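Local structure of multicopper oxidase (Pseudomonas thermotolerans, 6VOW) at residues H175-E178 with Q179-T183; P114-P117 with G118-F121; V274-A277 with G278-L281; N225-N228 with T229-Y232. The protein probably couples the one-electron oxidation of phenolic substrates to the reduction of dioxygen to water at its copper centres, as laccases do. One frame throughout, in Å; residues are numbered along the deposited sequence.

Contact 1. Residues H175-E178 with Q179-T183; sequences HVDE and QGAFT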
ATOM      1  N   HIS A 175      -4.462  14.149   8.722  1.00 45.37           N
ATOM      2  CA  HIS A 175      -5.552  14.659   9.518  1.00 44.72           C
ATOM      3  C   HIS A 175      -4.989  15.630  10.524  1.00 42.08           C
ATOM      4  O   HIS A 175      -4.932  15.347  11.677  1.00 42.82           O
ATOM      5  CB  HIS A 175      -6.193  13.546  10.329  1.00 40.42           C
ATOM      6  CG  HIS A 175      -6.681  12.396   9.539  1.00 38.76           C
ATOM      7  ND1 HIS A 175      -5.851  11.517   8.886  1.00 49.57           N
ATOM      8  CD2 HIS A 175      -7.926  11.931   9.353  1.00 48.76           C
ATOM      9  CE1 HIS A 175      -6.576  10.606   8.263  1.00 46.50           C
ATOM     10  NE2 HIS A 175      -7.834  10.842   8.517  1.00 43.33           N
ATOM     11  N   VAL A 176      -4.592  16.803  10.076  1.00 43.86           N
ATOM     12  CA  VAL A 176      -4.207  17.855  10.979  1.00 43.64           C
ATOM     13  C   VAL A 176      -4.995  19.084  10.570  1.00 49.84           C
ATOM     14  O   VAL A 176      -5.286  19.259   9.388  1.00 54.62           O
ATOM     15  CB  VAL A 176      -2.675  18.081  10.976  1.00 48.97           C
ATOM     16  CG1 VAL A 176      -1.975  16.779  11.247  1.00 54.29           C
ATOM     17  CG2 VAL A 176      -2.173  18.680   9.697  1.00 51.97           C
ATOM     18  N   ASP A 177      -5.392  19.914  11.543  1.00 57.28           N
ATOM     19  CA  ASP A 177      -6.146  21.141  11.226  1.00 57.10           C
ATOM     20  C   ASP A 177      -5.183  22.195  10.714  1.00 54.40           C
ATOM     21  O   ASP A 177      -4.060  21.911  10.429  1.00 63.60           O
ATOM     22  CB  ASP A 177      -7.007  21.626  12.415  1.00 52.07           C
ATOM     23  CG  ASP A 177      -6.168  22.037  13.652  1.00 55.92           C
ATOM     24  OD1 ASP A 177      -4.928  22.052  13.556  1.00 71.48           O
ATOM     25  OD2 ASP A 177      -6.736  22.388  14.719  1.00 77.95           O
ATOM     26  N   GLU A 178      -5.634  23.426  10.603  1.00 65.04           N
ATOM     27  CA  GLU A 178      -4.790  24.535  10.261  1.00 71.45           C
ATOM     28  C   GLU A 178      -3.687  24.950  11.266  1.00 66.87           C
ATOM     29  O   GLU A 178      -2.837  25.782  10.886  1.00 92.02           O
ATOM     30  CB  GLU A 178      -5.672  25.759   9.862  1.00 82.95           C
ATOM     31  CG  GLU A 178      -6.186  25.731   8.406  1.00 89.57           C
ATOM     32  CD  GLU A 178      -7.613  25.247   8.228  1.00 90.34           C
ATOM     33  OE1 GLU A 178      -8.118  24.461   9.077  1.00 91.61           O
ATOM     34  OE2 GLU A 178      -8.219  25.662   7.201  1.00 93.02           O
ATOM     35  N   GLN A 179      -3.655  24.409  12.497  1.00 73.14           N
ATOM     36  CA  GLN A 179      -2.605  24.760  13.524  1.00 82.79           C
ATOM     37  C   GLN A 179      -1.712  23.544  13.926  1.00 82.48           C
ATOM     38  O   GLN A 179      -1.036  23.476  15.009  1.00 79.46           O
ATOM     39  CB  GLN A 179      -3.281  25.445  14.717  1.00 89.45           C
ATOM     40  CG  GLN A 179      -3.753  26.873  14.367  1.00 75.73           C
ATOM     41  CD  GLN A 179      -5.155  26.915  13.738  1.00 78.89           C
ATOM     42  OE1 GLN A 179      -6.131  26.405  14.290  1.00 64.90           O
ATOM     43  NE2 GLN A 179      -5.262  27.549  12.594  1.00 84.65           N
ATOM     44  N   GLY A 180      -1.703  22.590  12.999  1.00 58.69           N
ATOM     45  CA  GLY A 180      -0.969  21.397  13.140  1.00 48.23           C
ATOM     46  C   GLY A 180      -1.514  20.310  14.010  1.00 57.13           C
ATOM     47  O   GLY A 180      -0.882  19.237  14.051  1.00 62.87           O
ATOM     48  N   ALA A 181      -2.667  20.518  14.675  1.00 58.06           N
ATOM     49  CA  ALA A 181      -3.167  19.518  15.611  1.00 49.81           C
ATOM     50  C   ALA A 181      -3.883  18.449  14.865  1.00 49.92           C
ATOM     51  O   ALA A 181      -4.605  18.718  13.896  1.00 52.63           O
ATOM     52  CB  ALA A 181      -4.122  20.122  16.600  1.00 57.07           C
ATOM     53  N   PHE A 182      -3.753  17.231  15.361  1.00 42.50           N
ATOM     54  CA  PHE A 182      -4.499  16.134  14.815  1.00 47.27           C
ATOM     55  C   PHE A 182      -6.008  16.263  15.102  1.00 55.29           C
ATOM     56  O   PHE A 182      -6.446  16.687  16.207  1.00 57.81           O
ATOM     57  CB  PHE A 182      -4.011  14.789  15.358  1.00 50.87           C
ATOM     58  CG  PHE A 182      -2.620  14.388  14.891  1.00 55.15           C
ATOM     59  CD1 PHE A 182      -2.356  14.177  13.548  1.00 52.62           C
ATOM     60  CD2 PHE A 182      -1.601  14.201  15.795  1.00 53.00           C
ATOM     61  CE1 PHE A 182      -1.082  13.811  13.093  1.00 48.22           C
ATOM     62  CE2 PHE A 182      -0.340  13.819  15.359  1.00 54.72           C
ATOM     63  CZ  PHE A 182      -0.084  13.620  13.999  1.00 46.99           C
ATOM     64  N   THR A 183      -6.768  15.868  14.080  1.00 43.34           N
ATOM     65  CA  THR A 183      -8.190  15.863  14.071  1.00 48.61           C
ATOM     66  C   THR A 183      -8.442  14.400  14.252  1.00 50.87           C
ATOM     67  O   THR A 183      -7.530  13.598  14.197  1.00 54.50           O
ATOM     68  CB  THR A 183      -8.818  16.471  12.743  1.00 47.00           C
ATOM     69  OG1 THR A 183      -8.444  15.734  11.547  1.00 40.62           O
ATOM     70  CG2 THR A 183      -8.377  17.930  12.578  1.00 46.99           C
TER

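Contact 2. Residues P114-P117 with G118-F121; sequences PVQP and GEYF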
ATOM      1  N   PRO A 114       1.574  -8.269  20.154  1.00 43.46           N
ATOM      2  CA  PRO A 114       1.979  -6.883  19.974  1.00 41.76           C
ATOM      3  C   PRO A 114       3.337  -6.650  20.561  1.00 43.74           C
ATOM      4  O   PRO A 114       3.676  -7.243  21.566  1.00 49.01           O
ATOM      5  CB  PRO A 114       0.968  -6.105  20.817  1.00 47.09           C
ATOM      6  CG  PRO A 114      -0.272  -6.960  20.784  1.00 49.20           C
ATOM      7  CD  PRO A 114       0.175  -8.378  20.635  1.00 47.79           C
ATOM      8  N   VAL A 115       4.115  -5.787  19.971  1.00 39.83           N
ATOM      9  CA  VAL A 115       5.376  -5.490  20.504  1.00 35.78           C
ATOM     10  C   VAL A 115       5.093  -4.378  21.474  1.00 43.24           C
ATOM     11  O   VAL A 115       4.619  -3.335  21.073  1.00 44.83           O
ATOM     12  CB  VAL A 115       6.309  -4.958  19.402  1.00 40.49           C
ATOM     13  CG1 VAL A 115       7.637  -4.522  20.057  1.00 39.89           C
ATOM     14  CG2 VAL A 115       6.463  -6.022  18.285  1.00 45.31           C
ATOM     15  N   GLN A 116       5.446  -4.590  22.744  1.00 45.45           N
ATOM     16  CA  GLN A 116       5.232  -3.688  23.809  1.00 43.21           C
ATOM     17  C   GLN A 116       6.203  -2.567  23.761  1.00 47.13           C
ATOM     18  O   GLN A 116       7.280  -2.725  23.213  1.00 52.31           O
ATOM     19  CB  GLN A 116       5.370  -4.415  25.162  1.00 51.28           C
ATOM     20  CG  GLN A 116       4.348  -5.544  25.374  1.00 46.00           C
ATOM     21  CD  GLN A 116       2.930  -4.999  25.370  1.00 49.42           C
ATOM     22  OE1 GLN A 116       2.672  -3.996  26.027  1.00 55.25           O
ATOM     23  NE2 GLN A 116       1.995  -5.635  24.598  1.00 55.51           N
ATOM     24  N   PRO A 117       5.855  -1.425  24.373  1.00 43.95           N
ATOM     25  CA  PRO A 117       6.764  -0.340  24.508  1.00 43.02           C
ATOM     26  C   PRO A 117       8.088  -0.773  25.067  1.00 47.81           C
ATOM     27  O   PRO A 117       8.106  -1.549  25.965  1.00 49.53           O
ATOM     28  CB  PRO A 117       6.041   0.572  25.499  1.00 47.86           C
ATOM     29  CG  PRO A 117       4.610   0.369  25.162  1.00 36.17           C
ATOM     30  CD  PRO A 117       4.556  -1.092  25.010  1.00 44.74           C
ATOM     31  N   GLY A 118       9.188  -0.320  24.478  1.00 60.53           N
ATOM     32  CA  GLY A 118      10.550  -0.654  24.931  1.00 47.79           C
ATOM     33  C   GLY A 118      11.114  -1.994  24.550  1.00 55.78           C
ATOM     34  O   GLY A 118      12.305  -2.243  24.830  1.00 62.09           O
ATOM     35  N   GLU A 119      10.275  -2.854  23.941  1.00 50.81           N
ATOM     36  CA  GLU A 119      10.650  -4.174  23.466  1.00 49.20           C
ATOM     37  C   GLU A 119      11.057  -4.062  21.962  1.00 46.71           C
ATOM     38  O   GLU A 119      11.067  -2.953  21.422  1.00 43.83           O
ATOM     39  CB  GLU A 119       9.453  -5.158  23.583  1.00 52.84           C
ATOM     40  CG  GLU A 119       8.953  -5.630  24.961  1.00 59.47           C
ATOM     41  CD  GLU A 119       7.843  -6.726  24.835  1.00 83.86           C
ATOM     42  OE1 GLU A 119       7.391  -7.077  23.680  1.00 60.70           O
ATOM     43  OE2 GLU A 119       7.396  -7.250  25.898  1.00 82.26           O
ATOM     44  N   TYR A 120      11.385  -5.216  21.334  1.00 52.55           N
ATOM     45  CA  TYR A 120      11.764  -5.356  19.916  1.00 40.18           C
ATOM     46  C   TYR A 120      11.230  -6.611  19.315  1.00 40.41           C
ATOM     47  O   TYR A 120      10.814  -7.482  20.012  1.00 51.37           O
ATOM     48  CB  TYR A 120      13.299  -5.273  19.734  1.00 49.06           C
ATOM     49  CG  TYR A 120      14.070  -6.437  20.217  1.00 48.40           C
ATOM     50  CD1 TYR A 120      14.471  -6.535  21.571  1.00 50.13           C
ATOM     51  CD2 TYR A 120      14.418  -7.474  19.337  1.00 46.77           C
ATOM     52  CE1 TYR A 120      15.186  -7.643  22.027  1.00 50.21           C
ATOM     53  CE2 TYR A 120      15.124  -8.590  19.796  1.00 52.05           C
ATOM     54  CZ  TYR A 120      15.524  -8.635  21.122  1.00 52.02           C
ATOM     55  OH  TYR A 120      16.203  -9.715  21.553  1.00 58.75           O
ATOM     56  N   PHE A 121      11.192  -6.695  17.985  1.00 43.09           N
ATOM     57  CA  PHE A 121      10.740  -7.913  17.301  1.00 42.24           C
ATOM     58  C   PHE A 121      11.604  -7.922  16.041  1.00 46.73           C
ATOM     59  O   PHE A 121      11.934  -6.853  15.451  1.00 48.20           O
ATOM     60  CB  PHE A 121       9.231  -7.902  16.951  1.00 38.69           C
ATOM     61  CG  PHE A 121       8.710  -9.213  16.446  1.00 40.94           C
ATOM     62  CD1 PHE A 121       8.704  -9.502  15.075  1.00 34.77           C
ATOM     63  CD2 PHE A 121       8.199 -10.200  17.347  1.00 43.38           C
ATOM     64  CE1 PHE A 121       8.169 -10.705  14.599  1.00 39.64           C
ATOM     65  CE2 PHE A 121       7.674 -11.422  16.864  1.00 48.73           C
ATOM     66  CZ  PHE A 121       7.654 -11.669  15.489  1.00 44.57           C
TER

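Contact 3. Residues V274-A277 with G278-L281; sequences VPEA and GREL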
ATOM      1  N   VAL A 274      11.090  12.542 -18.842  1.00 44.35           N
ATOM      2  CA  VAL A 274      11.274  13.853 -18.314  1.00 40.36           C
ATOM      3  C   VAL A 274      11.496  14.761 -19.520  1.00 56.15           C
ATOM      4  O   VAL A 274      12.368  14.504 -20.363  1.00 53.11           O
ATOM      5  CB  VAL A 274      12.470  13.903 -17.366  1.00 44.09           C
ATOM      6  CG1 VAL A 274      12.681  15.297 -16.835  1.00 50.05           C
ATOM      7  CG2 VAL A 274      12.294  12.953 -16.203  1.00 50.02           C
ATOM      8  N   PRO A 275      10.717  15.855 -19.599  1.00 62.59           N
ATOM      9  CA  PRO A 275      10.825  16.695 -20.737  1.00 54.12           C
ATOM     10  C   PRO A 275      12.111  17.464 -20.668  1.00 58.52           C
ATOM     11  O   PRO A 275      12.872  17.322 -19.745  1.00 57.75           O
ATOM     12  CB  PRO A 275       9.598  17.611 -20.625  1.00 56.28           C
ATOM     13  CG  PRO A 275       9.120  17.505 -19.229  1.00 57.32           C
ATOM     14  CD  PRO A 275       9.956  16.501 -18.525  1.00 62.57           C
ATOM     15  N   GLU A 276      12.354  18.214 -21.720  1.00 64.04           N
ATOM     16  CA  GLU A 276      13.523  19.051 -21.836  1.00 56.93           C
ATOM     17  C   GLU A 276      13.653  19.946 -20.638  1.00 62.63           C
ATOM     18  O   GLU A 276      12.662  20.239 -19.996  1.00 51.97           O
ATOM     19  CB  GLU A 276      13.458  19.858 -23.133  1.00 69.37           C
ATOM     20  CG  GLU A 276      12.175  20.640 -23.434  1.00 76.70           C
ATOM     21  CD  GLU A 276      12.333  21.522 -24.669  1.00 83.66           C
ATOM     22  OE1 GLU A 276      11.600  21.311 -25.683  1.00 88.60           O
ATOM     23  OE2 GLU A 276      13.207  22.422 -24.627  1.00 88.02           O
ATOM     24  N   ALA A 277      14.890  20.332 -20.327  1.00 56.48           N
ATOM     25  CA  ALA A 277      15.261  21.103 -19.128  1.00 56.81           C
ATOM     26  C   ALA A 277      14.471  22.384 -18.869  1.00 63.53           C
ATOM     27  O   ALA A 277      13.931  23.001 -19.806  1.00 94.59           O
ATOM     28  CB  ALA A 277      16.734  21.464 -19.200  1.00 64.32           C
ATOM     29  N   GLY A 278      14.423  22.784 -17.595  1.00 53.92           N
ATOM     30  CA  GLY A 278      13.567  23.867 -17.156  1.00 55.40           C
ATOM     31  C   GLY A 278      12.061  23.636 -17.250  1.00 48.95           C
ATOM     32  O   GLY A 278      11.332  24.437 -16.694  1.00 55.30           O
ATOM     33  N   ARG A 279      11.563  22.599 -17.922  1.00 51.76           N
ATOM     34  CA  ARG A 279      10.107  22.265 -17.880  1.00 52.33           C
ATOM     35  C   ARG A 279       9.746  21.750 -16.506  1.00 57.26           C
ATOM     36  O   ARG A 279      10.585  21.245 -15.744  1.00 49.40           O
ATOM     37  CB  ARG A 279       9.700  21.197 -18.914  1.00 54.19           C
ATOM     38  CG  ARG A 279       9.887  21.590 -20.370  1.00 60.60           C
ATOM     39  CD  ARG A 279       8.936  22.648 -20.865  1.00 59.96           C
ATOM     40  NE  ARG A 279       9.011  22.757 -22.339  1.00 67.44           N
ATOM     41  CZ  ARG A 279       8.192  22.174 -23.238  1.00 66.76           C
ATOM     42  NH1 ARG A 279       7.147  21.389 -22.908  1.00 67.52           N
ATOM     43  NH2 ARG A 279       8.420  22.387 -24.528  1.00 74.42           N
ATOM     44  N   GLU A 280       8.471  21.900 -16.191  1.00 61.36           N
ATOM     45  CA  GLU A 280       7.976  21.660 -14.850  1.00 58.29           C
ATOM     46  C   GLU A 280       6.640  21.060 -15.142  1.00 62.51           C
ATOM     47  O   GLU A 280       5.859  21.600 -15.945  1.00 62.89           O
ATOM     48  CB  GLU A 280       7.890  22.982 -14.131  1.00 56.65           C
ATOM     49  CG  GLU A 280       7.246  22.942 -12.796  1.00 65.50           C
ATOM     50  CD  GLU A 280       6.507  24.237 -12.403  1.00 82.96           C
ATOM     51  OE1 GLU A 280       5.247  24.208 -12.119  1.00 78.84           O
ATOM     52  OE2 GLU A 280       7.197  25.291 -12.356  1.00 85.98           O
ATOM     53  N   LEU A 281       6.426  19.876 -14.600  1.00 62.13           N
ATOM     54  CA  LEU A 281       5.201  19.160 -14.832  1.00 62.22           C
ATOM     55  C   LEU A 281       4.529  18.973 -13.505  1.00 55.04           C
ATOM     56  O   LEU A 281       5.215  18.763 -12.476  1.00 57.17           O
ATOM     57  CB  LEU A 281       5.489  17.781 -15.386  1.00 76.31           C
ATOM     58  CG  LEU A 281       6.100  17.570 -16.770  1.00 88.12           C
ATOM     59  CD1 LEU A 281       6.597  18.834 -17.429  1.00 93.23           C
ATOM     60  CD2 LEU A 281       7.206  16.516 -16.651  1.00 98.02           C
TER

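Contact 4. Residues N225-N228 with T229-Y232; sequences NLDN and TVTY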
ATOM      1  N   ASN A 225       0.859   5.093  -1.898  1.00 33.20           N
ATOM      2  CA  ASN A 225      -0.215   5.789  -1.195  1.00 37.80           C
ATOM      3  C   ASN A 225      -0.158   5.294   0.244  1.00 39.09           C
ATOM      4  O   ASN A 225      -0.585   4.157   0.562  1.00 35.25           O
ATOM      5  CB  ASN A 225      -1.574   5.536  -1.865  1.00 39.53           C
ATOM      6  CG  ASN A 225      -2.729   6.195  -1.082  1.00 43.12           C
ATOM      7  OD1 ASN A 225      -2.597   6.515   0.108  1.00 37.11           O
ATOM      8  ND2 ASN A 225      -3.860   6.402  -1.763  1.00 49.55           N
ATOM      9  N   LEU A 226       0.413   6.126   1.112  1.00 34.24           N
ATOM     10  CA  LEU A 226       0.562   5.742   2.446  1.00 36.71           C
ATOM     11  C   LEU A 226      -0.547   6.294   3.286  1.00 47.57           C
ATOM     12  O   LEU A 226      -0.452   6.207   4.496  1.00 39.59           O
ATOM     13  CB  LEU A 226       1.946   6.102   3.011  1.00 30.91           C
ATOM     14  CG  LEU A 226       3.099   5.643   2.166  1.00 32.85           C
ATOM     15  CD1 LEU A 226       4.366   5.952   2.935  1.00 40.24           C
ATOM     16  CD2 LEU A 226       3.057   4.143   1.891  1.00 33.67           C
ATOM     17  N   ASP A 227      -1.642   6.715   2.660  1.00 46.22           N
ATOM     18  CA  ASP A 227      -2.720   7.310   3.369  1.00 40.39           C
ATOM     19  C   ASP A 227      -3.680   6.319   3.972  1.00 37.62           C
ATOM     20  O   ASP A 227      -3.841   5.285   3.487  1.00 42.58           O
ATOM     21  CB  ASP A 227      -3.482   8.260   2.502  1.00 42.80           C
ATOM     22  CG  ASP A 227      -4.292   9.254   3.361  1.00 57.00           C
ATOM     23  OD1 ASP A 227      -3.636  10.152   3.996  1.00 43.52           O
ATOM     24  OD2 ASP A 227      -5.565   9.035   3.468  1.00 51.14           O
ATOM     25  N   ASN A 228      -4.322   6.697   5.060  1.00 43.23           N
ATOM     26  CA  ASN A 228      -5.410   5.921   5.746  1.00 39.37           C
ATOM     27  C   ASN A 228      -6.650   5.821   4.920  1.00 38.99           C
ATOM     28  O   ASN A 228      -7.389   4.870   5.108  1.00 53.23           O
ATOM     29  CB  ASN A 228      -5.915   6.653   7.027  1.00 49.21           C
ATOM     30  CG  ASN A 228      -4.947   6.606   8.189  1.00 52.74           C
ATOM     31  OD1 ASN A 228      -3.750   6.712   7.997  1.00 54.00           O
ATOM     32  ND2 ASN A 228      -5.480   6.489   9.425  1.00 50.04           N
ATOM     33  N   THR A 229      -6.978   6.834   4.109  1.00 44.58           N
ATOM     34  CA  THR A 229      -8.345   6.892   3.427  1.00 41.48           C
ATOM     35  C   THR A 229      -8.412   7.446   1.998  1.00 41.59           C
ATOM     36  O   THR A 229      -9.329   7.078   1.237  1.00 45.67           O
ATOM     37  CB  THR A 229      -9.395   7.674   4.300  1.00 43.71           C
ATOM     38  OG1 THR A 229      -9.471   9.038   3.901  1.00 56.84           O
ATOM     39  CG2 THR A 229      -9.011   7.648   5.672  1.00 33.32           C
ATOM     40  N   VAL A 230      -7.487   8.324   1.637  1.00 38.94           N
ATOM     41  CA  VAL A 230      -7.561   8.980   0.348  1.00 42.80           C
ATOM     42  C   VAL A 230      -7.280   8.087  -0.895  1.00 40.71           C
ATOM     43  O   VAL A 230      -6.466   7.252  -0.882  1.00 41.26           O
ATOM     44  CB  VAL A 230      -6.741  10.269   0.342  1.00 41.99           C
ATOM     45  CG1 VAL A 230      -6.750  10.920  -1.012  1.00 44.01           C
ATOM     46  CG2 VAL A 230      -7.312  11.234   1.364  1.00 47.22           C
ATOM     47  N   THR A 231      -8.067   8.231  -1.932  1.00 43.11           N
ATOM     48  CA  THR A 231      -7.726   7.743  -3.247  1.00 43.07           C
ATOM     49  C   THR A 231      -7.296   8.926  -4.116  1.00 50.20           C
ATOM     50  O   THR A 231      -8.098   9.748  -4.414  1.00 49.87           O
ATOM     51  CB  THR A 231      -8.913   7.076  -3.856  1.00 40.01           C
ATOM     52  OG1 THR A 231      -9.124   5.838  -3.171  1.00 43.47           O
ATOM     53  CG2 THR A 231      -8.659   6.783  -5.292  1.00 43.67           C
ATOM     54  N   TYR A 232      -6.038   8.968  -4.528  1.00 43.88           N
ATOM     55  CA  TYR A 232      -5.506  10.029  -5.347  1.00 40.95           C
ATOM     56  C   TYR A 232      -5.741   9.693  -6.813  1.00 41.60           C
ATOM     57  O   TYR A 232      -5.335   8.651  -7.295  1.00 39.77           O
ATOM     58  CB  TYR A 232      -4.059  10.164  -5.102  1.00 41.69           C
ATOM     59  CG  TYR A 232      -3.758  10.419  -3.675  1.00 43.49           C
ATOM     60  CD1 TYR A 232      -3.907  11.685  -3.117  1.00 46.33           C
ATOM     61  CD2 TYR A 232      -3.249   9.392  -2.867  1.00 50.15           C
ATOM     62  CE1 TYR A 232      -3.638  11.885  -1.765  1.00 45.09           C
ATOM     63  CE2 TYR A 232      -2.933   9.610  -1.557  1.00 41.98           C
ATOM     64  CZ  TYR A 232      -3.146  10.854  -1.012  1.00 39.76           C
ATOM     65  OH  TYR A 232      -2.846  11.013   0.322  1.00 33.83           O
TER

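Contact 1. Residues H175-E178 with Q179-T183
Asp177 turns its carboxylate inward over the bend, and one oxygen reaches two backbone N-H groups, one in the turn (Gln179) and one just past it (Ala181). OD1 accepts from Gln179 N at 2.9 Å and from Ala181 N at 3.0 Å; the two donors come from opposite faces of the carboxylate plane, so the group is held between them. The torsion behind this puts CG between the backbone N and the carbonyl carbon (chi1 64°), which swings the acid back over its own turn. The bond from Gln179 N, two residues on, makes an Asx turn on top of the type I turn Asp177-Gly180, where Gly180 takes the positive phi. Across the arms, Val176 and Phe182 form a single antiparallel bridge, a non-hydrogen-bonded pair, flanked by Asp177 N to Ala181 O (2.8 Å) and Thr183 N to His175 O (3.1 Å). The side chains of that pair meet obliquely: Val176 CG1, anti to its carbonyl carbon, lies 3.5 Å from Phe182 CD1. His175 O also sits at the edge of the Phe182 ring, in its plane, 3.4 Å from CD1. Thr183 OG1 comes within 3.4 Å of His175 CB, while the imidazole turns elsewhere, its NE2 bonded to Thr196 O. Replacing Asp177 with an alanine would probably leave the N-H groups of Gln179 and Ala181 without this shared acceptor and the turn freer to flex. With two amide donors on OD1, the carboxylate is likely to remain charged; it ties the tip of this loop after strand 165-174, while at the base two backbone bonds flank the Val176-Phe182 contact.

Contact 2. Residues P114-P117 with G118-F121
Val115 and Phe121 supply the apolar part of this turn, with Val115 CG2 resting 3.6 Å from Phe121 CB. CG1, anti to the backbone N (chi1 175°), meets the same arm nearer the turn, 3.9 Å from Glu119 C. Behind them, Val115 also packs on Phe83 of strand 78-85.

The backbone bond is that of a type II beta turn, Gln116 to Glu119: Glu119 N donates to Gln116 O at 3.1 Å. Pro117 and Gly118 hold the two corners, the glycine with the positive phi this turn calls for.

Side chain to backbone, Glu119 adds a weak hydrogen bond, its OE1 accepting from Gln116 N at 3.3 Å. Its chain is extended beyond CG and runs alongside that of Gln116, pointing the same way, with Gln116 CB 3.4 Å from Glu119 CD and the amide and carboxylate planes 78° apart.

The turn leads into strand 120-126, at the edge of a sheet in what is probably the first cupredoxin domain. Its chemistry is divided: the valine and phenylalanine meet where the strand begins, whereas the glutamate lies on the exposed side, where OE1 makes its weak bond and the carboxylate lies along the aliphatic part of Gln116.

Contact 3. Residues V274-A277 with G278-L281
A type II beta turn, Glu276 to Arg279, brings Pro275 and Leu281 together at the end of a loop joining strand 267-273 to strand 280-285. The proline ring and the leucine methyls reach toward each other, and the modelled distances are very short: Pro275 CD is 3.3 Å from Leu281 CD2, and Pro275 CG is 3.4 Å from Leu281 CD1. With Leu281 chi2 nearly eclipsed (10°), that closeness is doubtful, though the two clearly pack. Leu281 also touches Leu236 and Ala239.

The two strands belong to different sheets, so the turn crosses from one layer to the other of a beta sandwich, probably the middle cupredoxin domain of a three-domain oxidase. At its far end Ala277 and Gly278 occupy the corners, glycine taking the positive phi, and Arg279 N gives a weak hydrogen bond of 3.3 Å to Glu276 O.

On the exposed side, Glu276 and Arg279 pair at the open end of the turn, away from its corners. Glu276 CG lies over one face of the guanidinium, 4.0 Å from Arg279 NE, and the arginine chain bends at chi2 (-70°) to come round to it. Glu276 OE1 stands 3.6 Å from Arg279 NH2, well out of the guanidinium plane, so this salt bridge is one of charge alone, with no N-H aimed at the oxygen. Arg279 CB, meanwhile, lies 3.8 Å from Pro275 CG.

Contact 4. Residues N225-N228 with T229-Y232
One oxygen of a buried carboxylate, Asp227 OD2, takes two short backbone hydrogen bonds, from Thr229 N and Val230 N, each 2.7 Å long. They arrive from opposite faces of the carboxylate plane, the Val230 N-H on the anti side. Just before it, Asn225 makes an Asx turn: its OD1 accepts from Asp227 N at 2.7 Å. Together these bonds shape the loop between strands 218-225 and 232-235, which lie in different sheets of what is probably the middle cupredoxin domain; the side chain of Thr229 comes about 9 Å from a bound copper ion.

Asn225 spans the loop with both ends of its amide. CG stands anti to the backbone N (chi1 177°), carrying the group across to the other arm, where ND2 donates to Val230 O at 2.9 Å with that oxygen almost in the amide plane. ND2 also donates to Leu262 O; with OD1 accepting from Asp227 N and ND2 giving to two carbonyls, the orientation of the amide is well defined. Exchanging Asn225 for a leucine would probably leave Asp227 N, Val230 O and Leu262 O without these partners, removing the side-chain link from Asn225 to the far arm.

Outside the loop, Thr173 adds two bonds: its N donates to Asp227 OD1 and its OG1 pairs with Tyr232 OH. Ringed by N-H donors, the aspartate is likely to stay ionised despite its burial. Tyr232 lies obliquely to the asparagine amide, the planes 53° apart, with CD2 3.2 Å from Asn225 ND2. On one face of this ring sits Val230 CG1, 3.4 Å above the plane and shifted toward the rim.

How the contacts relate
Contact 4 is the core site of the four, buried and nearer to a copper ion than contact 1, and contact 3 the most exposed; contacts 1 and 2 are partly buried. Contacts 3 and 4 both join the same two sheets, yet in contact 4 buried amides and a carboxylate do the holding, while contact 3 relies on a proline-leucine pair and a solvent-side charge pair. Contacts 1 and 4 each give an aspartate oxygen two backbone donors on opposite faces, and they touch, His175 packing on Asn228. Contacts 2 and 3 share a type II turn with glycine but lie on opposite sides of the chain's centre, about 47 Å apart between centres.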